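Local coordinates for acetyl xylan esterase (Paenibacillus sp. R4, PDB 6AGQ), which probably removes acetyl groups from acetylated xylan, acting as a cold-active carbohydrate esterase of the alpha/beta-hydrolase clan, at residues T22-D25 against L26-N30. Residues are numbered along the deposited sequence; the frame is centred on the assembly and turned at random.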
loop_
_atom_site.group_PDB
_atom_site.type_symbol
_atom_site.label_atom_id
_atom_site.label_comp_id
_atom_site.label_asym_id
_atom_site.label_seq_id
_atom_site.Cartn_x
_atom_site.Cartn_y
_atom_site.Cartn_z
ATOM N N THR A 22 23.927 26.343 -27.562
ATOM C CA THR A 22 24.020 27.269 -28.709
ATOM C C THR A 22 23.843 26.569 -30.029
ATOM O O THR A 22 23.283 27.136 -30.962
ATOM C CB THR A 22 25.391 27.946 -28.842
ATOM O OG1 THR A 22 26.026 28.001 -27.575
ATOM C CG2 THR A 22 25.212 29.339 -29.408
ATOM N N ASP A 23 24.336 25.337 -30.080
ATOM C CA ASP A 23 24.300 24.503 -31.273
ATOM C C ASP A 23 23.050 23.559 -31.374
ATOM O O ASP A 23 23.084 22.560 -32.117
ATOM C CB ASP A 23 25.602 23.668 -31.291
ATOM C CG ASP A 23 25.525 22.455 -30.349
ATOM O OD1 ASP A 23 24.726 22.487 -29.405
ATOM O OD2 ASP A 23 26.229 21.471 -30.541
ATOM N N PHE A 24 21.958 23.857 -30.655
ATOM C CA PHE A 24 20.678 23.085 -30.779
ATOM C C PHE A 24 20.234 22.943 -32.229
ATOM O O PHE A 24 19.982 21.794 -32.684
ATOM C CB PHE A 24 19.565 23.729 -29.960
ATOM C CG PHE A 24 18.278 22.932 -29.843
ATOM C CD1 PHE A 24 17.239 23.086 -30.793
ATOM C CD2 PHE A 24 18.039 22.133 -28.718
ATOM C CE1 PHE A 24 16.045 22.415 -30.650
ATOM C CE2 PHE A 24 16.803 21.477 -28.558
ATOM C CZ PHE A 24 15.806 21.627 -29.520
ATOM N N ASP A 25 20.135 24.068 -32.956
ATOM C CA ASP A 25 19.671 23.985 -34.363
ATOM C C ASP A 25 20.666 23.251 -35.269
ATOM O O ASP A 25 20.268 22.381 -36.087
ATOM C CB ASP A 25 19.266 25.341 -34.928
ATOM C CG ASP A 25 18.111 25.968 -34.140
ATOM O OD1 ASP A 25 17.166 25.233 -33.763
ATOM O OD2 ASP A 25 18.144 27.194 -33.861
ATOM N N LEU A 26 21.949 23.534 -35.086
ATOM C CA LEU A 26 22.987 22.771 -35.803
ATOM C C LEU A 26 22.928 21.220 -35.547
ATOM O O LEU A 26 22.991 20.441 -36.488
ATOM C CB LEU A 26 24.373 23.318 -35.497
ATOM C CG LEU A 26 25.553 22.539 -36.101
ATOM C CD1 LEU A 26 25.461 22.617 -37.616
ATOM C CD2 LEU A 26 26.890 23.080 -35.585
ATOM N N PHE A 27 22.833 20.794 -34.302
ATOM C CA PHE A 27 22.717 19.340 -33.990
ATOM C C PHE A 27 21.553 18.713 -34.774
ATOM O O PHE A 27 21.735 17.647 -35.386
ATOM C CB PHE A 27 22.520 19.129 -32.502
ATOM C CG PHE A 27 22.178 17.722 -32.125
ATOM C CD1 PHE A 27 23.184 16.786 -31.908
ATOM C CD2 PHE A 27 20.858 17.336 -31.954
ATOM C CE1 PHE A 27 22.859 15.478 -31.546
ATOM C CE2 PHE A 27 20.517 16.041 -31.606
ATOM C CZ PHE A 27 21.520 15.110 -31.390
ATOM N N TRP A 28 20.388 19.386 -34.773
ATOM C CA TRP A 28 19.219 18.893 -35.451
ATOM C C TRP A 28 19.279 18.941 -36.978
ATOM O O TRP A 28 18.816 17.974 -37.653
ATOM C CB TRP A 28 17.896 19.469 -34.909
ATOM C CG TRP A 28 17.538 18.875 -33.577
ATOM C CD1 TRP A 28 17.500 19.520 -32.363
ATOM C CD2 TRP A 28 17.172 17.517 -33.318
ATOM N NE1 TRP A 28 17.171 18.641 -31.390
ATOM C CE2 TRP A 28 16.965 17.406 -31.935
ATOM C CE3 TRP A 28 17.035 16.376 -34.126
ATOM C CZ2 TRP A 28 16.589 16.208 -31.323
ATOM C CZ3 TRP A 28 16.690 15.173 -33.524
ATOM C CH2 TRP A 28 16.501 15.094 -32.125
ATOM N N ASP A 29 19.784 19.995 -37.587
ATOM C CA ASP A 29 19.777 19.909 -39.057
ATOM C C ASP A 29 20.865 18.974 -39.632
ATOM O O ASP A 29 20.688 18.474 -40.737
ATOM C CB ASP A 29 19.616 21.244 -39.784
ATOM C CG ASP A 29 20.410 22.293 -39.195
ATOM O OD1 ASP A 29 21.444 21.893 -38.642
ATOM O OD2 ASP A 29 19.994 23.478 -39.233
ATOM N N ASN A 30 21.932 18.685 -38.872
ATOM C CA ASN A 30 22.812 17.561 -39.201
ATOM C C ASN A 30 22.055 16.228 -39.111
ATOM O O ASN A 30 22.142 15.400 -40.020
ATOM C CB ASN A 30 24.061 17.462 -38.266
ATOM C CG ASN A 30 25.147 18.532 -38.574
ATOM O OD1 ASN A 30 25.156 19.188 -39.628
ATOM N ND2 ASN A 30 26.046 18.717 -37.626
HETATM O O HOH W 1 22.620 26.036 -33.859
#
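F24 and W28, one helical turn apart, meet as a T-shaped (edge-to-face) pair: the planes of the phenyl ring and the indole's five-membered ring are inclined by 63° and their centroids lie 4.8 Å apart. The touching edge belongs to the pyrrole side of the indole, whose CD1 sits over one face of F24, toward its rim, 3.7 Å from F24 CE1. With CG of W28 anti to the carbonyl carbon (chi1 -74°) and CG of F24 anti to the backbone N, both rings swing to the same side of the helix and meet there. Cutting F24 back to an alanine takes away that face and is likely to leave the W28 CD1 edge without its aromatic partner, with a gap beside M258. The same edge is also held by W28 NE1, next to CD1, which hydrogen-bonds to Y252 O, while F27 CE2 lies over the centre of one indole face. W28 N donates to F24 O at 3.2 Å, linking the two ring-bearing residues; F27 N donates to D23 O at 2.8 Å, nearly straight at 172°. At the helix start a water accepts from L26 N (2.9 Å) and donates to T22 O. D25 OD1 forms a salt bridge with R261. The i to i+4 pairs D23-F27 and F24-W28 belong to the first turn of helix 24-36, where D23 holds the N-cap position without a side-chain capping bond, its OD1 bonding Y252 OH instead, and F24 and W28 pack against helix 255-259.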